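Local coordinates for putative sugar binding protein (Geobacillus stearothermophilus, PDB 6GT9) that binds galactose in the cleft between its two domains and probably serves as the sugar-sensing component of a galactan-utilization system, at residues H32-P37 and D62-G67; K53-E58 and A276-A281; D89-Q94 and K111-V116; P103-I108 and P123-V128. All blocks are in the same frame, centred on the assembly; numbering follows the deposited sequence.

In the fold
All four interactions lie in the domain built on the six-strand parallel sheet, one half of this two-domain sugar-binding protein. Interactions 1 and 3 are strand pairings, with centres about 10 Å apart. Strands 32-36 and 90-93 are neighbours and join them into one sheet. Interaction 2 sets helix 43-59 beside helix 269-284, and its centre is about 11 Å from that of interaction 1. Interaction 4 holds a loop against helix 98-110, its centre about 9 Å from that of interaction 3. Segment 276-281 comes last of the eight, after the chain has passed through most of the second sheet. Interaction 2 therefore brings a late helix back onto helix 43-59, and side chains of the late helix also touch strands 62-65 and 90-93.

Interaction 1. Residues H32-P37 and D62-G67; sequences HFVLVP and DLEYIG
Leu35 and Tyr65 meet in the apolar part of this parallel strand pair. Leu35 CD2 sits at the edge of the ring, 3.9 Å from Tyr65 CD1. With CG anti to the backbone N (chi1 -177°), the Tyr65 ring leans along the strands to Pro37. Pro37 CD lies over one ring face in a CH-pi contact, 4.2 Å from the Tyr65 ring centroid. Tyr65 OH hydrogen-bonds Leu40 O. Shortening Tyr65 to an alanine is likely to leave Pro37 without its aromatic partner and Leu40 O without its hydroxyl mate. On the same side of the sheet Leu63 CD1 rests 4.0 Å from Phe33 CB. Backbone bonds alternate between the strands, from Phe33 N to Asp62 O and from Glu64 N to Phe33 O. At the polar edge His32 ND1 gives a hydrogen bond of 3.0 Å to Asp62 OD2. The oxygen lies near the ring plane and uses its anti lone pair, with the carboxylate turned 88° to the ring. Glu64 OE2, 4.2 Å from His32 ND1, might further favour a protonated imidazole. Strand 32-36 lies between 62-65 and 90-93. Helix 269-284 packs on Phe33 and Leu63, and helix 73-85 on Val34 and Ile66.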
# COMPACT_ATOMS: atom_id res chain seq x y z
N HIS A 32 -12.15 -20.33 10.07
CA HIS A 32 -10.93 -20.21 9.27
C HIS A 32 -11.06 -18.98 8.38
O HIS A 32 -11.91 -18.95 7.48
CB HIS A 32 -10.70 -21.47 8.43
CG HIS A 32 -10.60 -22.74 9.23
ND1 HIS A 32 -9.49 -23.06 9.99
CD2 HIS A 32 -11.46 -23.77 9.38
CE1 HIS A 32 -9.68 -24.22 10.59
NE2 HIS A 32 -10.87 -24.68 10.22
N PHE A 33 -10.24 -17.96 8.65
CA PHE A 33 -10.13 -16.77 7.83
C PHE A 33 -8.80 -16.80 7.09
O PHE A 33 -7.77 -17.17 7.68
CB PHE A 33 -10.17 -15.47 8.66
CG PHE A 33 -11.42 -15.28 9.49
CD1 PHE A 33 -12.55 -16.07 9.30
CD2 PHE A 33 -11.46 -14.29 10.46
CE1 PHE A 33 -13.69 -15.88 10.08
CE2 PHE A 33 -12.59 -14.09 11.23
CZ PHE A 33 -13.70 -14.91 11.04
N VAL A 34 -8.80 -16.38 5.83
CA VAL A 34 -7.58 -16.30 5.04
C VAL A 34 -7.27 -14.83 4.79
O VAL A 34 -8.15 -14.06 4.40
CB VAL A 34 -7.70 -17.07 3.72
CG1 VAL A 34 -6.40 -16.91 2.90
CG2 VAL A 34 -7.99 -18.56 3.99
N LEU A 35 -6.01 -14.44 5.00
CA LEU A 35 -5.52 -13.12 4.63
C LEU A 35 -4.53 -13.31 3.50
O LEU A 35 -3.56 -14.06 3.64
CB LEU A 35 -4.86 -12.42 5.82
CG LEU A 35 -4.09 -11.12 5.52
CD1 LEU A 35 -5.01 -10.02 4.99
CD2 LEU A 35 -3.32 -10.66 6.75
N VAL A 36 -4.79 -12.66 2.37
CA VAL A 36 -3.94 -12.77 1.19
C VAL A 36 -3.18 -11.45 1.03
O VAL A 36 -3.81 -10.42 0.77
CB VAL A 36 -4.76 -13.08 -0.07
CG1 VAL A 36 -3.84 -13.18 -1.28
CG2 VAL A 36 -5.56 -14.37 0.13
N PRO A 37 -1.87 -11.43 1.21
CA PRO A 37 -1.10 -10.21 0.99
C PRO A 37 -0.73 -10.06 -0.48
O PRO A 37 -0.83 -10.98 -1.28
CB PRO A 37 0.15 -10.43 1.84
CG PRO A 37 0.40 -11.91 1.64
CD PRO A 37 -1.00 -12.54 1.66
N ASP A 62 -8.79 -19.10 13.45
CA ASP A 62 -7.58 -19.51 12.75
C ASP A 62 -7.38 -18.59 11.55
O ASP A 62 -8.20 -18.55 10.63
CB ASP A 62 -7.67 -20.98 12.30
CG ASP A 62 -6.49 -21.41 11.41
OD1 ASP A 62 -5.32 -21.12 11.76
OD2 ASP A 62 -6.74 -22.02 10.35
N LEU A 63 -6.30 -17.82 11.59
CA LEU A 63 -5.97 -16.91 10.50
C LEU A 63 -4.83 -17.51 9.69
O LEU A 63 -3.72 -17.69 10.21
CB LEU A 63 -5.60 -15.54 11.03
CG LEU A 63 -5.38 -14.62 9.84
CD1 LEU A 63 -6.63 -13.82 9.56
CD2 LEU A 63 -4.18 -13.75 10.09
N GLU A 64 -5.10 -17.83 8.43
CA GLU A 64 -4.12 -18.40 7.52
C GLU A 64 -3.61 -17.28 6.61
O GLU A 64 -4.41 -16.63 5.93
CB GLU A 64 -4.73 -19.51 6.68
CG GLU A 64 -5.70 -20.42 7.41
CD GLU A 64 -6.21 -21.48 6.45
OE1 GLU A 64 -5.43 -21.78 5.52
OE2 GLU A 64 -7.35 -22.00 6.58
N TYR A 65 -2.29 -17.05 6.62
CA TYR A 65 -1.63 -16.03 5.80
C TYR A 65 -1.08 -16.71 4.55
O TYR A 65 -0.13 -17.50 4.64
CB TYR A 65 -0.51 -15.36 6.60
CG TYR A 65 0.23 -14.21 5.92
CD1 TYR A 65 -0.35 -12.96 5.79
CD2 TYR A 65 1.55 -14.37 5.49
CE1 TYR A 65 0.35 -11.90 5.20
CE2 TYR A 65 2.25 -13.33 4.91
CZ TYR A 65 1.64 -12.09 4.77
OH TYR A 65 2.34 -11.04 4.19
N ILE A 66 -1.70 -16.44 3.40
CA ILE A 66 -1.41 -17.18 2.17
C ILE A 66 -1.35 -16.20 1.02
O ILE A 66 -2.34 -15.52 0.74
CB ILE A 66 -2.45 -18.27 1.86
CG1 ILE A 66 -2.70 -19.17 3.07
CG2 ILE A 66 -2.01 -19.09 0.67
CD1 ILE A 66 -3.90 -20.06 2.92
N GLY A 67 -0.21 -16.14 0.33
CA GLY A 67 -0.01 -15.16 -0.71
C GLY A 67 1.12 -15.51 -1.66
O GLY A 67 1.92 -16.43 -1.42

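Interaction 2. Residues K53-E58 and A276-A281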
# COMPACT_ATOMS: atom_id res chain seq x y z
N LYS A 53 -3.13 -11.41 12.85
CA LYS A 53 -2.90 -12.56 13.72
C LYS A 53 -3.25 -12.25 15.17
O LYS A 53 -3.77 -13.11 15.90
CB LYS A 53 -1.44 -13.00 13.60
CG LYS A 53 -1.12 -13.85 12.37
CD LYS A 53 -1.60 -15.28 12.57
CE LYS A 53 -0.61 -16.29 12.03
NZ LYS A 53 -0.57 -16.32 10.55
N ALA A 54 -2.97 -11.03 15.63
CA ALA A 54 -3.30 -10.65 17.00
C ALA A 54 -4.81 -10.58 17.22
O ALA A 54 -5.31 -11.00 18.26
CB ALA A 54 -2.64 -9.30 17.33
N ALA A 55 -5.55 -10.04 16.25
CA ALA A 55 -7.01 -10.06 16.35
C ALA A 55 -7.52 -11.49 16.36
O ALA A 55 -8.43 -11.83 17.13
CB ALA A 55 -7.64 -9.27 15.20
N ALA A 56 -6.92 -12.35 15.53
CA ALA A 56 -7.35 -13.74 15.43
C ALA A 56 -7.12 -14.49 16.74
O ALA A 56 -7.96 -15.28 17.17
CB ALA A 56 -6.59 -14.42 14.29
N LYS A 57 -5.98 -14.24 17.39
CA LYS A 57 -5.70 -14.87 18.68
C LYS A 57 -6.73 -14.46 19.72
O LYS A 57 -7.27 -15.31 20.44
CB LYS A 57 -4.29 -14.50 19.14
CG LYS A 57 -3.85 -15.15 20.45
CD LYS A 57 -2.35 -14.99 20.70
CE LYS A 57 -1.60 -16.29 20.43
NZ LYS A 57 -0.17 -16.25 20.88
N GLU A 58 -7.01 -13.15 19.81
CA GLU A 58 -8.01 -12.66 20.75
C GLU A 58 -9.38 -13.30 20.49
O GLU A 58 -10.12 -13.60 21.44
CB GLU A 58 -8.11 -11.13 20.66
CG GLU A 58 -6.81 -10.39 20.99
CD GLU A 58 -6.94 -8.88 20.79
OE1 GLU A 58 -8.04 -8.42 20.40
OE2 GLU A 58 -5.96 -8.14 21.01
N ALA A 276 -9.61 -5.65 10.12
CA ALA A 276 -10.21 -6.52 9.10
C ALA A 276 -10.66 -7.85 9.70
O ALA A 276 -11.68 -8.40 9.29
CB ALA A 276 -9.23 -6.77 7.96
N VAL A 277 -9.89 -8.40 10.64
CA VAL A 277 -10.26 -9.67 11.25
C VAL A 277 -11.45 -9.47 12.19
O VAL A 277 -12.38 -10.28 12.21
CB VAL A 277 -9.06 -10.29 11.98
CG1 VAL A 277 -9.50 -11.50 12.78
CG2 VAL A 277 -7.94 -10.69 10.98
N LYS A 278 -11.44 -8.38 12.97
CA LYS A 278 -12.59 -8.08 13.83
C LYS A 278 -13.85 -7.86 13.01
O LYS A 278 -14.93 -8.33 13.40
CB LYS A 278 -12.32 -6.85 14.70
CG LYS A 278 -11.10 -6.93 15.62
CD LYS A 278 -11.20 -8.02 16.68
CE LYS A 278 -12.17 -7.64 17.81
NZ LYS A 278 -11.53 -6.74 18.82
N MET A 279 -13.76 -7.12 11.90
CA MET A 279 -14.93 -6.93 11.04
C MET A 279 -15.43 -8.26 10.50
O MET A 279 -16.63 -8.52 10.48
CB MET A 279 -14.61 -6.00 9.85
CG MET A 279 -14.09 -4.59 10.15
SD MET A 279 -15.35 -3.43 10.65
CE MET A 279 -15.67 -3.96 12.34
N MET A 280 -14.51 -9.12 10.03
CA MET A 280 -14.91 -10.41 9.48
C MET A 280 -15.71 -11.22 10.50
O MET A 280 -16.71 -11.85 10.15
CB MET A 280 -13.67 -11.18 9.02
CG MET A 280 -14.02 -12.50 8.33
SD MET A 280 -15.01 -12.29 6.84
CE MET A 280 -13.76 -11.77 5.66
N ALA A 281 -15.28 -11.21 11.77
CA ALA A 281 -16.00 -11.97 12.79
C ALA A 281 -17.40 -11.41 13.00
O ALA A 281 -18.35 -12.17 13.19
CB ALA A 281 -15.21 -11.96 14.10
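Val277 has CG1 anti to its backbone N (chi1 171°), which places this methyl against Ala55 and Ala56. Lys278 bends at chi2, chi3 and chi4, and its methylenes thereby curl toward Ala55. The contact joins two helices of the sugar-binding protein's alpha/beta domain, 43-59 and 269-284. Their axes here approach to 8.8 Å, at an angle of 40° between N-to-C directions. Such closeness rests on small residues. Ala55 CB meets Val277 CB at 3.7 Å, and in both residues the bond from CA to CB points toward the other helix. Beside this pair Lys278 CD passes 4.1 Å from Ala55 CB, so the lysine contributes its aliphatic part. No hydrogen bond crosses between the two segments. The charged ends of Glu58 and Lys278 are near each other but beyond salt-bridge range, and the glutamate has two conformers, so their pairing is doubtful. Glu58 OE1 bonds instead to Tyr274 OH, which Lys278 NZ also meets weakly. On the side of the helices that faces the sheet, Leu63 of strand 62-65 packs against both Ala56 and Val277. There the valine also reaches the backbone of the other helix, with Val277 CG1 3.9 Å from Ala56 N.

Interaction 3. Residues D89-Q94 and K111-V116; sequences DGIITQ and KNIPVV
A beta-alpha-beta unit, strand 90-93, helix 98-110 and strand 115-118, closes here as Ile91 pairs with Val115 and Ile92 with Val116 in parallel. Three backbone bonds hold the pairing. Ile91 N binds Pro114 O, Val116 N binds Ile91 O, and Thr93 N binds Val116 O, each at 3.1 Å. Pro114 has no N-H to give. Its ring instead abuts the other segment, with Pro114 CD 3.2 Å from Asp89 O. Ile113 holds CG2 anti to its backbone N, which turns this methyl toward segment 89-94. Ile113 CG2 lies 4.0 Å from Gly90 CA and 4.1 Å from Ile91 CG1. On the other side of the sheet Ile92 CG1 touches Val116 CB at 4.3 Å, and Met280 of helix 269-284 packs on both residues. Helix 98-110 packs on Ile91 and Val115 through Ile108. Beyond the last bond Thr93 OG1 donates to Gln94 O at 2.9 Å and also bonds His76 NE2. Gln94 touches the bound galactose, and its NE2 bonds Glu38 OE1 and Asp119 OD1. Strands that end in sugar-pocket residues at the cleft are characteristic of the alpha/beta domains of periplasmic-type binding proteins.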
# COMPACT_ATOMS: atom_id res chain seq x y z
N ASP A 89 -14.12 -19.62 5.98
CA ASP A 89 -15.24 -18.83 6.50
C ASP A 89 -15.19 -17.36 6.09
O ASP A 89 -16.21 -16.67 6.19
CB ASP A 89 -15.28 -18.97 8.03
CG ASP A 89 -15.38 -20.42 8.46
OD1 ASP A 89 -16.43 -21.02 8.20
OD2 ASP A 89 -14.39 -20.98 8.99
N GLY A 90 -14.05 -16.88 5.62
CA GLY A 90 -13.96 -15.51 5.16
C GLY A 90 -12.61 -15.30 4.50
O GLY A 90 -11.66 -16.00 4.83
N ILE A 91 -12.53 -14.34 3.57
CA ILE A 91 -11.31 -14.07 2.81
C ILE A 91 -11.06 -12.57 2.86
O ILE A 91 -11.96 -11.77 2.60
CB ILE A 91 -11.44 -14.56 1.36
CG1 ILE A 91 -11.56 -16.09 1.33
CG2 ILE A 91 -10.26 -14.10 0.53
CD1 ILE A 91 -11.79 -16.70 -0.04
N ILE A 92 -9.84 -12.20 3.25
CA ILE A 92 -9.42 -10.81 3.36
C ILE A 92 -8.30 -10.59 2.35
O ILE A 92 -7.30 -11.31 2.37
CB ILE A 92 -8.95 -10.47 4.78
CG1 ILE A 92 -10.05 -10.84 5.79
CG2 ILE A 92 -8.54 -8.98 4.89
CD1 ILE A 92 -9.55 -10.97 7.23
N THR A 93 -8.47 -9.59 1.48
CA THR A 93 -7.56 -9.40 0.36
C THR A 93 -7.65 -7.97 -0.15
O THR A 93 -8.67 -7.30 0.01
CB THR A 93 -7.88 -10.36 -0.79
OG1 THR A 93 -6.97 -10.13 -1.87
CG2 THR A 93 -9.29 -10.09 -1.28
N GLN A 94 -6.59 -7.53 -0.82
CA GLN A 94 -6.69 -6.33 -1.64
C GLN A 94 -7.63 -6.59 -2.81
O GLN A 94 -7.69 -7.70 -3.36
CB GLN A 94 -5.33 -5.94 -2.20
CG GLN A 94 -4.31 -5.44 -1.23
CD GLN A 94 -2.92 -5.59 -1.81
OE1 GLN A 94 -2.50 -6.71 -2.10
NE2 GLN A 94 -2.21 -4.47 -2.03
N LYS A 111 -20.68 -17.72 -3.65
CA LYS A 111 -20.54 -19.00 -2.98
C LYS A 111 -20.66 -18.89 -1.46
O LYS A 111 -20.23 -19.79 -0.74
CB LYS A 111 -19.20 -19.65 -3.35
CG LYS A 111 -19.02 -19.94 -4.84
CD LYS A 111 -17.69 -20.68 -5.08
CE LYS A 111 -17.37 -20.83 -6.57
NZ LYS A 111 -16.10 -21.60 -6.78
N ASN A 112 -21.23 -17.78 -0.97
CA ASN A 112 -21.53 -17.59 0.45
C ASN A 112 -20.27 -17.53 1.32
O ASN A 112 -20.27 -17.98 2.46
CB ASN A 112 -22.50 -18.66 0.97
CG ASN A 112 -23.82 -18.66 0.22
OD1 ASN A 112 -24.23 -17.63 -0.31
ND2 ASN A 112 -24.48 -19.81 0.18
N ILE A 113 -19.20 -16.94 0.80
CA ILE A 113 -18.00 -16.66 1.57
C ILE A 113 -17.83 -15.15 1.61
O ILE A 113 -17.70 -14.51 0.56
CB ILE A 113 -16.75 -17.35 0.97
CG1 ILE A 113 -16.95 -18.87 0.91
CG2 ILE A 113 -15.50 -17.05 1.78
CD1 ILE A 113 -15.70 -19.63 0.44
N PRO A 114 -17.89 -14.51 2.78
CA PRO A 114 -17.78 -13.04 2.82
C PRO A 114 -16.36 -12.59 2.51
O PRO A 114 -15.38 -13.24 2.88
CB PRO A 114 -18.17 -12.69 4.26
CG PRO A 114 -17.87 -13.92 5.04
CD PRO A 114 -18.13 -15.08 4.12
N VAL A 115 -16.25 -11.43 1.84
CA VAL A 115 -14.96 -10.86 1.47
C VAL A 115 -14.84 -9.49 2.11
O VAL A 115 -15.75 -8.66 1.99
CB VAL A 115 -14.80 -10.78 -0.06
CG1 VAL A 115 -13.52 -9.99 -0.44
CG2 VAL A 115 -14.73 -12.20 -0.66
N VAL A 116 -13.73 -9.27 2.82
CA VAL A 116 -13.35 -7.95 3.32
C VAL A 116 -12.11 -7.53 2.55
O VAL A 116 -11.14 -8.28 2.47
CB VAL A 116 -13.09 -7.97 4.83
CG1 VAL A 116 -12.46 -6.64 5.29
CG2 VAL A 116 -14.39 -8.22 5.61

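Interaction 4. Residues P103-I108 and P123-V128; sequences PVINEI and PTSRRV
Asn106 and Arg126 carry this contact, with Ile105 beside them. It fixes the loop between strands 115-118 and 129-132 of the alpha/beta domain against helix 98-110. Asn106 holds CG anti to its carbonyl carbon (chi1 -77°), and its amide turns to the loop backbone. Asn106 OD1 accepts a hydrogen bond of 2.9 Å from Arg126 N, the donor tilted 15° from the carbonyl plane. The other half of the amide works through water: Asn106 ND2 donates to a water at 2.7 Å, and that water donates to Thr124 O. One side chain thus grips the loop at two neighbouring points. Arg126 bends at chi3 and lays its guanidinium flat on the same amide. The two planes are 18° apart, and Arg126 CZ is 4.0 Å from Asn106 CG. Arg126 NH1 forms a salt bridge with Asp110 at the end of the helix, which holds the stacked group in place. A leucine in place of Asn106 would probably leave Arg126 N without its acceptor and the water without its amide donor, freeing the loop to shift. Ile105 brings its CG2 methyl against Ser125 and Arg127. Ser125 OG, which bonds Ala122 O and weakly accepts Arg127 N, sits close by. Ile105 CG2 approaches Ser125 OG to 3.7 Å and Arg127 CB to 4.1 Å.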
# COMPACT_ATOMS: atom_id res chain seq x y z
N PRO A 103 -14.87 -9.34 -10.61
CA PRO A 103 -15.60 -10.60 -10.87
C PRO A 103 -15.22 -11.74 -9.94
O PRO A 103 -16.10 -12.55 -9.60
CB PRO A 103 -15.24 -10.91 -12.33
CG PRO A 103 -14.04 -10.08 -12.64
CD PRO A 103 -14.20 -8.85 -11.82
N VAL A 104 -13.97 -11.84 -9.50
CA VAL A 104 -13.58 -12.94 -8.62
C VAL A 104 -14.11 -12.71 -7.21
O VAL A 104 -14.58 -13.65 -6.55
CB VAL A 104 -12.06 -13.13 -8.63
CG1 VAL A 104 -11.65 -14.22 -7.64
CG2 VAL A 104 -11.58 -13.49 -10.02
N ILE A 105 -14.02 -11.48 -6.70
CA ILE A 105 -14.64 -11.18 -5.41
C ILE A 105 -16.13 -11.50 -5.47
O ILE A 105 -16.69 -12.12 -4.55
CB ILE A 105 -14.38 -9.73 -4.99
CG1 ILE A 105 -12.92 -9.56 -4.57
CG2 ILE A 105 -15.30 -9.34 -3.86
CD1 ILE A 105 -12.43 -8.09 -4.51
N ASN A 106 -16.79 -11.12 -6.57
CA ASN A 106 -18.23 -11.36 -6.70
C ASN A 106 -18.56 -12.85 -6.74
O ASN A 106 -19.52 -13.29 -6.11
CB ASN A 106 -18.76 -10.66 -7.95
CG ASN A 106 -18.91 -9.16 -7.75
OD1 ASN A 106 -18.58 -8.64 -6.69
ND2 ASN A 106 -19.41 -8.47 -8.76
N GLU A 107 -17.77 -13.64 -7.48
CA GLU A 107 -18.06 -15.07 -7.56
C GLU A 107 -17.82 -15.76 -6.22
O GLU A 107 -18.56 -16.68 -5.86
CB GLU A 107 -17.23 -15.71 -8.68
CG GLU A 107 -16.01 -16.46 -8.24
CD GLU A 107 -15.11 -16.87 -9.40
OE1 GLU A 107 -14.62 -16.02 -10.11
OE2 GLU A 107 -14.86 -18.04 -9.60
N ILE A 108 -16.81 -15.31 -5.47
CA ILE A 108 -16.58 -15.86 -4.13
C ILE A 108 -17.75 -15.52 -3.22
O ILE A 108 -18.27 -16.39 -2.51
CB ILE A 108 -15.25 -15.32 -3.56
CG1 ILE A 108 -14.07 -15.93 -4.32
CG2 ILE A 108 -15.16 -15.60 -2.06
CD1 ILE A 108 -12.74 -15.30 -3.97
N PRO A 123 -14.28 -0.98 -4.70
CA PRO A 123 -15.56 -0.45 -4.21
C PRO A 123 -16.76 -0.75 -5.10
O PRO A 123 -17.90 -0.60 -4.64
CB PRO A 123 -15.31 1.06 -4.11
CG PRO A 123 -14.22 1.32 -5.10
CD PRO A 123 -13.36 0.08 -5.13
N THR A 124 -16.56 -1.16 -6.34
CA THR A 124 -17.69 -1.59 -7.15
C THR A 124 -18.03 -3.07 -6.97
O THR A 124 -19.01 -3.55 -7.54
CB THR A 124 -17.44 -1.31 -8.64
OG1 THR A 124 -16.41 -2.18 -9.12
CG2 THR A 124 -16.99 0.15 -8.83
N SER A 125 -17.24 -3.82 -6.19
CA SER A 125 -17.53 -5.23 -6.00
C SER A 125 -18.53 -5.42 -4.86
O SER A 125 -18.96 -4.47 -4.21
CB SER A 125 -16.24 -6.01 -5.72
OG SER A 125 -15.78 -5.74 -4.42
N ARG A 126 -18.90 -6.67 -4.60
CA ARG A 126 -19.82 -6.99 -3.52
C ARG A 126 -19.08 -7.39 -2.25
O ARG A 126 -19.69 -8.00 -1.36
CB ARG A 126 -20.80 -8.07 -3.97
CG ARG A 126 -21.75 -7.57 -5.06
CD ARG A 126 -23.01 -8.40 -5.18
NE ARG A 126 -22.73 -9.73 -5.71
CZ ARG A 126 -22.74 -10.03 -7.01
NH1 ARG A 126 -22.47 -11.27 -7.41
NH2 ARG A 126 -23.01 -9.10 -7.90
N ARG A 127 -17.79 -7.09 -2.14
CA ARG A 127 -17.12 -7.17 -0.85
C ARG A 127 -17.97 -6.47 0.21
O ARG A 127 -18.62 -5.46 -0.06
CB ARG A 127 -15.72 -6.53 -0.93
CG ARG A 127 -15.72 -5.06 -1.33
CD ARG A 127 -15.52 -4.17 -0.12
NE ARG A 127 -15.51 -2.73 -0.45
CZ ARG A 127 -16.60 -1.98 -0.55
NH1 ARG A 127 -17.80 -2.51 -0.37
NH2 ARG A 127 -16.50 -0.68 -0.84
N VAL A 128 -18.01 -7.05 1.42
CA VAL A 128 -18.90 -6.52 2.45
C VAL A 128 -18.37 -5.20 2.99
O VAL A 128 -19.15 -4.28 3.27
CB VAL A 128 -19.09 -7.54 3.59
CG1 VAL A 128 -20.04 -6.95 4.64
CG2 VAL A 128 -19.63 -8.84 3.05
O HOH W 1 -19.76 -5.78 -8.92